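Local coordinates for antifreeze protein (Uncultured bacterium, PDB 6EIO) that binds ice through two of its faces and, as an antifreeze protein, probably restrains the growth of ice crystals, at residues Thr23-Ile28 and Pro119-Ser124; Asn34-Ile39 and Thr75-Asp80; Leu128-Gly133 and Pro159-Leu164; Val135-Leu140 and Ala145-Gln150; Ile200-Asp203 and Thr207-Gly210. One frame throughout, in Å; residues are numbered along the deposited sequence.

The five contacts sit on one beta-solenoid with helix 81-99 along its side. Contact 1 spans the longest loop, T23 to S124, and contact 2 lies within that span. Contact 3 follows and encloses contact 4; contact 5 comes last. Contacts 1 and 4 are neighbours, centres about 8 Å apart, because strands 120-124 and 147-151 pair. Contacts 3 and 4 touch where strands 135-138 and 163-166 pair. Contact 2 lies about 26 Å from contact 1 and about 16 Å from contact 5, centre to centre. Strand 207-214 of contact 5 continues past a corner to pair with 36-40. The contacts join coils, walls, helix and N-terminal arm of the scaffold that probably presents the ice-binding faces.

Contact 1 (Thr23-Ile28 and Pro119-Ser124)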
# COMPACT_ATOMS: atom_id res chain seq x y z
N THR A 23 -18.97 -12.19 1.59
CA THR A 23 -18.41 -12.16 0.24
C THR A 23 -16.89 -12.32 0.31
O THR A 23 -16.22 -11.62 1.08
CB THR A 23 -18.76 -10.85 -0.45
OG1 THR A 23 -20.18 -10.74 -0.52
CG2 THR A 23 -18.16 -10.79 -1.84
N VAL A 24 -16.36 -13.22 -0.49
CA VAL A 24 -14.94 -13.49 -0.56
C VAL A 24 -14.35 -12.61 -1.67
O VAL A 24 -14.66 -12.81 -2.84
CB VAL A 24 -14.69 -14.98 -0.83
CG1 VAL A 24 -13.21 -15.28 -1.02
CG2 VAL A 24 -15.27 -15.83 0.28
N GLN A 25 -13.50 -11.65 -1.31
CA GLN A 25 -12.80 -10.87 -2.31
C GLN A 25 -11.71 -11.72 -2.95
O GLN A 25 -10.99 -12.44 -2.26
CB GLN A 25 -12.14 -9.64 -1.68
CG GLN A 25 -13.13 -8.59 -1.25
CD GLN A 25 -13.98 -8.12 -2.40
OE1 GLN A 25 -13.47 -7.75 -3.45
NE2 GLN A 25 -15.30 -8.14 -2.22
N THR A 26 -11.61 -11.62 -4.27
CA THR A 26 -10.49 -12.21 -4.98
C THR A 26 -9.27 -11.31 -4.82
O THR A 26 -9.38 -10.11 -4.54
CB THR A 26 -10.81 -12.34 -6.47
OG1 THR A 26 -11.06 -11.04 -7.01
CG2 THR A 26 -12.02 -13.24 -6.71
N PRO A 27 -8.07 -11.85 -5.02
CA PRO A 27 -6.89 -10.99 -5.04
C PRO A 27 -7.03 -9.95 -6.15
O PRO A 27 -7.77 -10.13 -7.12
CB PRO A 27 -5.74 -11.97 -5.33
CG PRO A 27 -6.27 -13.31 -4.92
CD PRO A 27 -7.73 -13.26 -5.24
N ILE A 28 -6.31 -8.85 -5.98
CA ILE A 28 -6.20 -7.82 -7.00
C ILE A 28 -4.92 -8.08 -7.79
O ILE A 28 -3.81 -7.95 -7.25
CB ILE A 28 -6.20 -6.42 -6.40
CG1 ILE A 28 -7.55 -6.18 -5.73
CG2 ILE A 28 -5.92 -5.35 -7.47
CD1 ILE A 28 -7.60 -4.95 -4.89
N PRO A 119 -11.87 -10.08 7.04
CA PRO A 119 -11.72 -10.09 5.58
C PRO A 119 -12.91 -9.47 4.87
O PRO A 119 -14.05 -9.58 5.31
CB PRO A 119 -11.57 -11.57 5.25
CG PRO A 119 -10.94 -12.15 6.49
CD PRO A 119 -11.66 -11.43 7.61
N GLY A 120 -12.63 -8.87 3.72
CA GLY A 120 -13.68 -8.36 2.85
C GLY A 120 -13.34 -7.01 2.27
O GLY A 120 -12.16 -6.70 2.04
N LEU A 121 -14.39 -6.24 2.00
CA LEU A 121 -14.34 -5.00 1.25
C LEU A 121 -14.82 -3.87 2.15
O LEU A 121 -15.89 -3.97 2.77
CB LEU A 121 -15.27 -5.11 0.03
CG LEU A 121 -15.32 -3.90 -0.90
CD1 LEU A 121 -13.96 -3.57 -1.49
CD2 LEU A 121 -16.33 -4.15 -2.01
N TYR A 122 -14.04 -2.79 2.18
CA TYR A 122 -14.30 -1.62 3.00
C TYR A 122 -14.26 -0.39 2.13
O TYR A 122 -13.42 -0.29 1.22
CB TYR A 122 -13.23 -1.48 4.08
CG TYR A 122 -13.25 -2.62 5.07
CD1 TYR A 122 -12.52 -3.79 4.86
CD2 TYR A 122 -14.03 -2.54 6.21
CE1 TYR A 122 -12.55 -4.84 5.76
CE2 TYR A 122 -14.08 -3.58 7.13
CZ TYR A 122 -13.32 -4.72 6.90
OH TYR A 122 -13.39 -5.72 7.84
N LYS A 123 -15.14 0.57 2.42
CA LYS A 123 -15.19 1.82 1.67
C LYS A 123 -15.25 3.01 2.61
O LYS A 123 -16.14 3.11 3.46
CB LYS A 123 -16.41 1.85 0.75
CG LYS A 123 -16.54 3.12 -0.05
CD LYS A 123 -17.72 3.05 -1.00
CE LYS A 123 -17.68 4.19 -2.00
NZ LYS A 123 -16.42 4.19 -2.81
N SER A 124 -14.31 3.93 2.41
CA SER A 124 -14.28 5.22 3.09
C SER A 124 -14.62 6.31 2.09
O SER A 124 -13.95 6.46 1.06
CB SER A 124 -12.89 5.48 3.68
OG SER A 124 -12.88 6.72 4.37
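G120 meets Q25 at the start of strand 120-124. Q25 CG lies 3.9 Å from G120 C. The aliphatic part of the glutamine therefore rests directly on the strand backbone. G120 has phi 138° and psi -151°. At these angles a CB would be jammed against the carbonyl O of P119, which calls for glycine. On the same arm T23 comes near with its backbone only: T23 O is 4.5 Å from G120 CA.

L121 is next, and its side chain sets out toward Q25. The glutamine amide reaches the base of the leucine, with Q25 NE2 3.8 Å from L121 CB. The same nitrogen is 4.1 Å from L121 CD2. These are van der Waals contacts, and no hydrogen bond links the two segments. Q25 gets there by bending: CG is anti to its own carbonyl carbon, and the chain folds again at chi2, -58°. The other amide atom, OE1, accepts a hydrogen bond from R100 NH1, which helps to fix how the amide is turned. Q21 OE1 accepts from L121 N.

From Y122 to S124 the strand leads away from the T23-I28 segment. It pairs with strand 147-151 from G120 on, and with strand 106-107 through L121. The contact thus joins an extended N-terminal arm to the start of strand 120-124 in the parallel beta-solenoid seen in the Ice-binding-like family.

Contact 2 (Asn34-Ile39 and Thr75-Asp80); sequences NNFAVI and TLHIND
F36 and H77 carry this contact with their rings. The outer end of the phenyl ring meets the imidazole: F36 CZ is 3.7 Å from H77 CD2, and F36 CE1 is 3.8 Å from the same atom. The histidine CB joins in, 4.0 Å from F36 CZ. The two rings are inclined, with planes at 66° and centroids 5.5 Å apart. Both residues have CG anti to their own carbonyl carbon. In H77 this turn, chi1 -69°, lays the imidazole beside the end of F36.

The next shell holds the imidazole in place. H77 ND1 donates to D80 OD2 at 2.7 Å. The bond is nearly straight, 171° at the hydrogen. D80 OD2 lies in the plane of the ring and accepts on its syn lone pair. The ring is therefore held against rotation. The nearby carboxylate would probably also make a protonated imidazole easier to form.

D80 is itself held by the helix that follows. It is the N-cap of helix 81-99, and its OD1 accepts from A83 N. I82 in the first turn of that helix packs on both F36 and H77.

F36 stands at the corner that the chain turns at A37, and its side chain touches D55. Strand 55-58 lies between 36-40 and 76-78 and pairs in parallel with both. The contact lies where a strand of the beta-solenoid passes into its flanking helix, a pairing of solenoid and helix known from the Ice-binding-like family.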
# COMPACT_ATOMS: atom_id res chain seq x y z
N ASN A 34 4.21 -6.69 -9.58
CA ASN A 34 4.29 -7.53 -8.38
C ASN A 34 5.67 -7.56 -7.73
O ASN A 34 5.77 -7.77 -6.52
CB ASN A 34 3.78 -8.96 -8.61
CG ASN A 34 3.14 -9.54 -7.33
OD1 ASN A 34 2.11 -9.05 -6.88
ND2 ASN A 34 3.76 -10.56 -6.74
N ASN A 35 6.75 -7.43 -8.51
CA ASN A 35 8.09 -7.50 -7.95
C ASN A 35 8.67 -6.14 -7.60
O ASN A 35 9.83 -6.06 -7.16
CB ASN A 35 9.00 -8.34 -8.86
CG ASN A 35 8.56 -9.78 -8.88
OD1 ASN A 35 8.45 -10.40 -7.83
ND2 ASN A 35 8.38 -10.35 -10.06
N PHE A 36 7.88 -5.08 -7.75
CA PHE A 36 8.26 -3.74 -7.32
C PHE A 36 7.84 -3.50 -5.88
O PHE A 36 6.69 -3.74 -5.51
CB PHE A 36 7.60 -2.66 -8.17
CG PHE A 36 8.20 -2.50 -9.54
CD1 PHE A 36 9.24 -1.61 -9.73
CD2 PHE A 36 7.71 -3.23 -10.63
CE1 PHE A 36 9.80 -1.45 -10.99
CE2 PHE A 36 8.25 -3.04 -11.89
CZ PHE A 36 9.31 -2.16 -12.06
N ALA A 37 8.77 -2.95 -5.09
CA ALA A 37 8.43 -2.37 -3.79
C ALA A 37 7.87 -0.96 -3.91
O ALA A 37 7.05 -0.56 -3.08
CB ALA A 37 9.65 -2.38 -2.88
N VAL A 38 8.36 -0.18 -4.89
CA VAL A 38 8.01 1.23 -5.03
C VAL A 38 7.89 1.55 -6.51
O VAL A 38 8.78 1.19 -7.29
CB VAL A 38 9.08 2.13 -4.38
CG1 VAL A 38 8.74 3.61 -4.62
CG2 VAL A 38 9.21 1.85 -2.88
N ILE A 39 6.81 2.23 -6.89
CA ILE A 39 6.64 2.79 -8.23
C ILE A 39 6.10 4.20 -8.08
O ILE A 39 5.22 4.44 -7.24
CB ILE A 39 5.63 1.98 -9.10
CG1 ILE A 39 6.16 0.57 -9.34
CG2 ILE A 39 5.31 2.72 -10.39
CD1 ILE A 39 5.23 -0.33 -10.14
N THR A 75 16.32 -3.70 -8.69
CA THR A 75 16.61 -3.11 -9.98
C THR A 75 15.79 -1.84 -10.18
O THR A 75 14.58 -1.81 -9.91
CB THR A 75 16.37 -4.11 -11.12
OG1 THR A 75 17.22 -5.25 -10.92
CG2 THR A 75 16.71 -3.52 -12.48
N LEU A 76 16.49 -0.82 -10.67
CA LEU A 76 15.91 0.47 -11.01
C LEU A 76 15.40 0.45 -12.45
O LEU A 76 16.17 0.19 -13.39
CB LEU A 76 16.97 1.56 -10.85
CG LEU A 76 16.54 2.97 -11.21
CD1 LEU A 76 15.34 3.43 -10.38
CD2 LEU A 76 17.71 3.93 -11.02
N HIS A 77 14.12 0.77 -12.63
CA HIS A 77 13.45 0.74 -13.93
C HIS A 77 12.82 2.11 -14.18
O HIS A 77 11.79 2.44 -13.58
CB HIS A 77 12.36 -0.33 -13.91
CG HIS A 77 12.88 -1.73 -13.85
ND1 HIS A 77 13.46 -2.33 -14.95
CD2 HIS A 77 12.89 -2.66 -12.87
CE1 HIS A 77 13.81 -3.56 -14.63
NE2 HIS A 77 13.47 -3.80 -13.38
N ILE A 78 13.45 2.90 -15.05
CA ILE A 78 12.97 4.25 -15.38
C ILE A 78 12.63 4.27 -16.86
O ILE A 78 13.51 4.13 -17.72
CB ILE A 78 13.99 5.35 -15.05
CG1 ILE A 78 14.38 5.32 -13.58
CG2 ILE A 78 13.40 6.70 -15.44
CD1 ILE A 78 15.45 6.32 -13.21
N ASN A 79 11.35 4.43 -17.17
CA ASN A 79 10.90 4.60 -18.55
C ASN A 79 11.40 3.49 -19.46
O ASN A 79 11.67 3.70 -20.64
CB ASN A 79 11.27 5.99 -19.10
CG ASN A 79 10.50 7.06 -18.38
OD1 ASN A 79 9.31 6.87 -18.10
ND2 ASN A 79 11.16 8.15 -18.02
N ASP A 80 11.46 2.29 -18.93
CA ASP A 80 11.86 1.12 -19.69
C ASP A 80 10.66 0.19 -19.87
O ASP A 80 9.53 0.48 -19.47
CB ASP A 80 13.08 0.47 -19.03
CG ASP A 80 12.77 -0.21 -17.71
OD1 ASP A 80 11.68 0.01 -17.15
OD2 ASP A 80 13.64 -0.99 -17.24

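Contact 3 (Leu128-Gly133 and Pro159-Leu164); sequences LAVSSG and PGRKVL
This is a surface contact at a corner of the fold, where R161 packs against V130 and the turn S131-G133. The turn leads out of strand 128-130. R161 stands just before strand 163-166 on the neighbouring coil. R161 and G133 were each modelled in two conformations. The contacts of R161 and G133 described here are for one copy and are less certain.

The aliphatic stem of the arginine does the packing. R161 CB lies 3.8 Å from V130 CG1. Further along, the stem lies against the carbonyl oxygens of the turn, with R161 CD 3.5 Å from V130 O and 3.6 Å from G133 O. The stem bends at chi2, -50°, and again at chi3, 88°, so it curls back toward its own turn. There P159 O takes two bonds from the guanidinium, one from R161 NH2 at 2.9 Å and one from R161 NE at 3.0 Å. The oxygen lies near the guanidinium plane. NH2 comes in the carbonyl plane, while NE comes from above it.

The S131-G133 turn is fastened separately. N111 holds S131 N and S132 OG, and T158 OG1 bonds to S131 O.

Strand 128-130 pairs with 155-157, and 135-138 pairs with 163-166. The two turns are thus matching corners of successive coils, stacked as in a parallel beta-solenoid.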
# COMPACT_ATOMS: atom_id res chain seq x y z
N LEU A 128 -9.14 8.47 5.44
CA LEU A 128 -8.96 7.34 6.35
C LEU A 128 -7.60 7.53 7.03
O LEU A 128 -6.63 7.91 6.38
CB LEU A 128 -8.98 6.02 5.57
CG LEU A 128 -9.16 4.77 6.43
CD1 LEU A 128 -10.55 4.71 7.04
CD2 LEU A 128 -8.91 3.54 5.57
N ALA A 129 -7.55 7.27 8.33
CA ALA A 129 -6.34 7.55 9.09
C ALA A 129 -6.13 6.51 10.16
O ALA A 129 -7.07 5.92 10.66
CB ALA A 129 -6.43 8.93 9.75
N VAL A 130 -4.88 6.29 10.52
CA VAL A 130 -4.54 5.64 11.77
C VAL A 130 -3.92 6.73 12.63
O VAL A 130 -2.76 7.10 12.44
CB VAL A 130 -3.61 4.44 11.58
CG1 VAL A 130 -3.53 3.64 12.85
CG2 VAL A 130 -4.08 3.56 10.41
N SER A 131 -4.71 7.30 13.55
CA SER A 131 -4.25 8.46 14.32
C SER A 131 -3.95 8.15 15.76
O SER A 131 -3.04 8.74 16.33
CB SER A 131 -5.24 9.64 14.25
OG SER A 131 -6.43 9.46 14.99
N SER A 132 -4.67 7.22 16.34
CA SER A 132 -4.39 6.79 17.70
C SER A 132 -4.48 5.29 17.63
O SER A 132 -5.36 4.76 16.96
CB SER A 132 -5.45 7.30 18.68
OG SER A 132 -6.72 6.83 18.28
N GLY A 133 -3.56 4.62 18.26
CA GLY A 133 -3.59 3.19 18.14
C GLY A 133 -3.38 2.61 16.75
O GLY A 133 -3.22 3.26 15.70
N PRO A 159 2.70 9.65 13.76
CA PRO A 159 3.93 8.92 14.09
C PRO A 159 3.69 7.65 14.88
O PRO A 159 2.88 7.60 15.81
CB PRO A 159 4.73 9.96 14.89
CG PRO A 159 4.33 11.27 14.26
CD PRO A 159 2.84 11.10 14.05
N GLY A 160 4.46 6.62 14.53
CA GLY A 160 4.53 5.41 15.34
C GLY A 160 3.36 4.47 15.24
O GLY A 160 3.33 3.48 15.96
N ARG A 161 2.40 4.74 14.34
CA ARG A 161 1.24 3.87 14.16
C ARG A 161 1.66 2.57 13.48
O ARG A 161 2.65 2.53 12.74
CB ARG A 161 0.17 4.52 13.25
CG ARG A 161 -0.39 5.87 13.68
CD ARG A 161 -0.85 5.91 15.12
NE ARG A 161 0.25 6.27 16.02
CZ ARG A 161 0.47 5.74 17.22
NH1 ARG A 161 -0.34 4.81 17.72
NH2 ARG A 161 1.51 6.16 17.92
N LYS A 162 0.85 1.52 13.68
CA LYS A 162 1.17 0.23 13.11
C LYS A 162 -0.04 -0.38 12.43
O LYS A 162 -1.17 -0.26 12.90
CB LYS A 162 1.67 -0.76 14.16
CG LYS A 162 2.79 -0.18 15.05
CD LYS A 162 3.09 -1.04 16.25
CE LYS A 162 4.04 -0.33 17.21
NZ LYS A 162 4.20 -1.11 18.46
N VAL A 163 0.24 -1.10 11.34
CA VAL A 163 -0.66 -2.10 10.76
C VAL A 163 -0.19 -3.46 11.26
O VAL A 163 0.95 -3.86 10.99
CB VAL A 163 -0.66 -2.06 9.23
CG1 VAL A 163 -1.56 -3.17 8.69
CG2 VAL A 163 -1.13 -0.69 8.73
N LEU A 164 -1.06 -4.14 11.99
CA LEU A 164 -0.76 -5.41 12.61
C LEU A 164 -1.55 -6.52 11.92
O LEU A 164 -2.62 -6.29 11.37
CB LEU A 164 -1.12 -5.37 14.11
CG LEU A 164 -0.39 -4.28 14.89
CD1 LEU A 164 -0.92 -4.22 16.32
CD2 LEU A 164 1.12 -4.50 14.88

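Contact 4 (Val135-Leu140 and Ala145-Gln150)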
# COMPACT_ATOMS: atom_id res chain seq x y z
N VAL A 135 -4.07 -0.46 13.71
CA VAL A 135 -5.13 -1.17 13.03
C VAL A 135 -4.68 -2.61 12.82
O VAL A 135 -3.54 -2.86 12.41
CB VAL A 135 -5.57 -0.47 11.72
CG1 VAL A 135 -4.41 -0.40 10.69
CG2 VAL A 135 -6.83 -1.17 11.14
N THR A 136 -5.57 -3.56 13.11
CA THR A 136 -5.25 -4.98 13.00
C THR A 136 -6.10 -5.60 11.90
O THR A 136 -7.32 -5.43 11.89
CB THR A 136 -5.51 -5.69 14.33
OG1 THR A 136 -4.67 -5.12 15.33
CG2 THR A 136 -5.20 -7.17 14.23
N PHE A 137 -5.45 -6.31 10.99
CA PHE A 137 -6.14 -7.14 10.01
C PHE A 137 -6.12 -8.56 10.53
O PHE A 137 -5.05 -9.10 10.81
CB PHE A 137 -5.43 -7.04 8.66
CG PHE A 137 -5.64 -5.70 8.01
CD1 PHE A 137 -4.86 -4.60 8.32
CD2 PHE A 137 -6.65 -5.53 7.09
CE1 PHE A 137 -5.12 -3.37 7.75
CE2 PHE A 137 -6.88 -4.30 6.51
CZ PHE A 137 -6.12 -3.22 6.84
N ASP A 138 -7.30 -9.15 10.70
CA ASP A 138 -7.44 -10.46 11.33
C ASP A 138 -8.14 -11.38 10.35
O ASP A 138 -9.29 -11.15 9.97
CB ASP A 138 -8.21 -10.31 12.65
CG ASP A 138 -8.16 -11.55 13.53
OD1 ASP A 138 -8.18 -12.68 12.98
OD2 ASP A 138 -8.13 -11.35 14.78
N ALA A 139 -7.41 -12.40 9.88
CA ALA A 139 -7.90 -13.33 8.88
C ALA A 139 -8.68 -14.50 9.47
O ALA A 139 -9.12 -15.38 8.73
CB ALA A 139 -6.76 -13.85 8.00
N LEU A 140 -8.85 -14.54 10.79
CA LEU A 140 -9.71 -15.54 11.43
C LEU A 140 -9.27 -16.97 11.14
O LEU A 140 -10.09 -17.90 11.19
CB LEU A 140 -11.18 -15.32 11.07
CG LEU A 140 -11.74 -13.95 11.44
CD1 LEU A 140 -13.12 -13.76 10.85
CD2 LEU A 140 -11.76 -13.71 12.93
N ALA A 145 -7.28 -15.15 3.12
CA ALA A 145 -8.21 -14.03 3.19
C ALA A 145 -7.66 -12.78 2.53
O ALA A 145 -6.50 -12.42 2.71
CB ALA A 145 -8.50 -13.71 4.66
N ILE A 146 -8.55 -12.07 1.84
CA ILE A 146 -8.24 -10.82 1.16
C ILE A 146 -8.98 -9.66 1.82
O ILE A 146 -10.14 -9.79 2.23
CB ILE A 146 -8.61 -10.91 -0.34
CG1 ILE A 146 -7.82 -12.02 -1.06
CG2 ILE A 146 -8.46 -9.57 -1.05
CD1 ILE A 146 -6.35 -11.75 -1.19
N PHE A 147 -8.28 -8.52 1.93
CA PHE A 147 -8.81 -7.30 2.51
C PHE A 147 -8.59 -6.17 1.50
O PHE A 147 -7.45 -5.91 1.12
CB PHE A 147 -8.07 -6.95 3.81
CG PHE A 147 -7.93 -8.07 4.82
CD1 PHE A 147 -6.95 -9.05 4.66
CD2 PHE A 147 -8.73 -8.11 5.97
CE1 PHE A 147 -6.77 -10.03 5.63
CE2 PHE A 147 -8.53 -9.07 6.93
CZ PHE A 147 -7.56 -10.04 6.76
N VAL A 148 -9.68 -5.51 1.09
CA VAL A 148 -9.61 -4.42 0.12
C VAL A 148 -10.23 -3.19 0.75
O VAL A 148 -11.38 -3.25 1.21
CB VAL A 148 -10.34 -4.76 -1.19
CG1 VAL A 148 -10.32 -3.58 -2.15
CG2 VAL A 148 -9.74 -6.02 -1.83
N ILE A 149 -9.49 -2.07 0.76
CA ILE A 149 -9.99 -0.82 1.34
C ILE A 149 -9.96 0.26 0.28
O ILE A 149 -8.91 0.57 -0.29
CB ILE A 149 -9.19 -0.39 2.57
CG1 ILE A 149 -9.24 -1.47 3.63
CG2 ILE A 149 -9.77 0.90 3.12
CD1 ILE A 149 -8.27 -1.24 4.76
N GLN A 150 -11.14 0.82 0.00
CA GLN A 150 -11.34 1.87 -0.99
C GLN A 150 -11.43 3.20 -0.25
O GLN A 150 -12.21 3.33 0.70
CB GLN A 150 -12.67 1.67 -1.73
CG GLN A 150 -12.77 0.33 -2.43
CD GLN A 150 -14.17 0.04 -2.93
OE1 GLN A 150 -15.16 0.45 -2.31
NE2 GLN A 150 -14.26 -0.67 -4.02
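F137 and F147 form a T-shaped pair inside a coil of the beta-solenoid. Their strands belong to different walls: the short axes of 135-138 and 147-150 come no closer than 10.1 Å and run at 138°. The gap is filled by side chains.

The edge of F137 points at the face of F147, with ring planes at 86° and centroids 5.2 Å apart. The closest carbons are F137 CD2 and F147 CD2, at 3.5 Å. F137 CB adds a CH-pi contact, 4.2 Å from the centroid of the F147 ring. The two side chains run past each other in opposite directions, each with CG anti to its own carbonyl carbon.

I149 takes another part of the F137 edge. In one of its two modelled conformations its CD1 lies near the ring plane, 3.6 Å from F137 CZ. W176 also meets the F137 ring.

The edge of F147 faces the backbone of D138 and A139, and F147 CE2 is 3.8 Å from D138 O. Next to it A139 CB touches A145 CB at 3.8 Å, where the chain passes from one segment to the other. At the end of strand 135-138, D138 makes an Asx turn: OD1 accepts from L140 N at 3.0 Å.

Contact 5 (Ile200-Asp203 and Thr207-Gly210)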
# COMPACT_ATOMS: atom_id res chain seq x y z
N ILE A 200 2.64 9.55 -2.69
CA ILE A 200 2.81 8.81 -1.44
C ILE A 200 4.08 9.33 -0.77
O ILE A 200 5.14 9.36 -1.40
CB ILE A 200 2.92 7.29 -1.67
CG1 ILE A 200 1.70 6.74 -2.41
CG2 ILE A 200 3.12 6.59 -0.33
CD1 ILE A 200 1.85 5.29 -2.87
N THR A 201 3.96 9.71 0.51
CA THR A 201 5.10 10.18 1.28
C THR A 201 5.26 9.33 2.53
O THR A 201 4.28 9.05 3.23
CB THR A 201 4.91 11.65 1.67
OG1 THR A 201 4.92 12.41 0.47
CG2 THR A 201 6.01 12.14 2.63
N PHE A 202 6.52 8.96 2.81
CA PHE A 202 6.90 8.28 4.05
C PHE A 202 7.87 9.20 4.80
O PHE A 202 8.93 9.57 4.26
CB PHE A 202 7.55 6.91 3.79
CG PHE A 202 6.57 5.77 3.44
CD1 PHE A 202 6.06 5.61 2.15
CD2 PHE A 202 6.20 4.81 4.40
CE1 PHE A 202 5.19 4.58 1.85
CE2 PHE A 202 5.33 3.78 4.09
CZ PHE A 202 4.82 3.67 2.82
N ASP A 203 7.54 9.53 6.04
CA ASP A 203 8.39 10.35 6.87
C ASP A 203 9.43 9.48 7.60
O ASP A 203 9.40 8.25 7.55
CB ASP A 203 7.56 11.15 7.87
CG ASP A 203 6.74 12.23 7.22
OD1 ASP A 203 6.98 12.59 6.05
OD2 ASP A 203 5.87 12.76 7.93
N THR A 207 8.35 2.39 7.89
CA THR A 207 8.64 1.16 7.19
C THR A 207 7.38 0.64 6.50
O THR A 207 6.25 0.96 6.88
CB THR A 207 9.21 0.08 8.14
OG1 THR A 207 8.20 -0.38 9.03
CG2 THR A 207 10.38 0.61 8.96
N LEU A 208 7.61 -0.19 5.48
CA LEU A 208 6.52 -0.81 4.74
C LEU A 208 6.91 -2.24 4.40
O LEU A 208 7.97 -2.49 3.81
CB LEU A 208 6.25 -0.05 3.43
CG LEU A 208 5.13 -0.61 2.54
CD1 LEU A 208 3.77 -0.57 3.21
CD2 LEU A 208 5.08 0.16 1.23
N GLU A 209 6.02 -3.18 4.74
CA GLU A 209 6.03 -4.54 4.22
C GLU A 209 4.85 -4.59 3.25
O GLU A 209 3.69 -4.62 3.68
CB GLU A 209 5.86 -5.60 5.31
CG GLU A 209 5.61 -7.00 4.65
CD GLU A 209 5.18 -8.12 5.58
OE1 GLU A 209 5.18 -7.93 6.81
OE2 GLU A 209 4.85 -9.21 5.02
N GLY A 210 5.14 -4.49 1.95
CA GLY A 210 4.08 -4.18 1.00
C GLY A 210 4.66 -3.48 -0.21
O GLY A 210 5.79 -3.79 -0.62
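F202 has the ring that carries this contact. L208 CD2 lies oblique to it, neither over a face nor at the edge, and is 3.9 Å from F202 CZ. L208 CB also touches the ring, 4.0 Å from F202 CE2. The carbonyl of T207 sits a little further off, with T207 O 4.1 Å from F202 CE2. F202 was modelled in two conformations, and these distances belong to one of them. Two more rings meet it: F226 edge-to-face, and F184 with planes at about 35°.

The two side chains cross at about a right angle. L208 has CG anti to its backbone N, chi1 179°. That places the leucine branch across the outer end of the phenyl ring. F202 has its CG anti to the carbonyl carbon, chi1 -78°, and its side chain starts toward L208. The contact is apolar, and no hydrogen bond joins the segments.

Both side chains point into the core of the beta-solenoid. Strand 200-202 lies in one wall and T207-L208 in another, with a loop of a few residues between them. The chain turns a corner at E209 and G210, just after L208, and runs on in a further wall. F202 also packs on A212, beyond that corner, while L208 packs on F190 and F226.

The side chain of T207 leaves in the other direction, away from F202. E209 forms a salt bridge with K191 NZ through OE1.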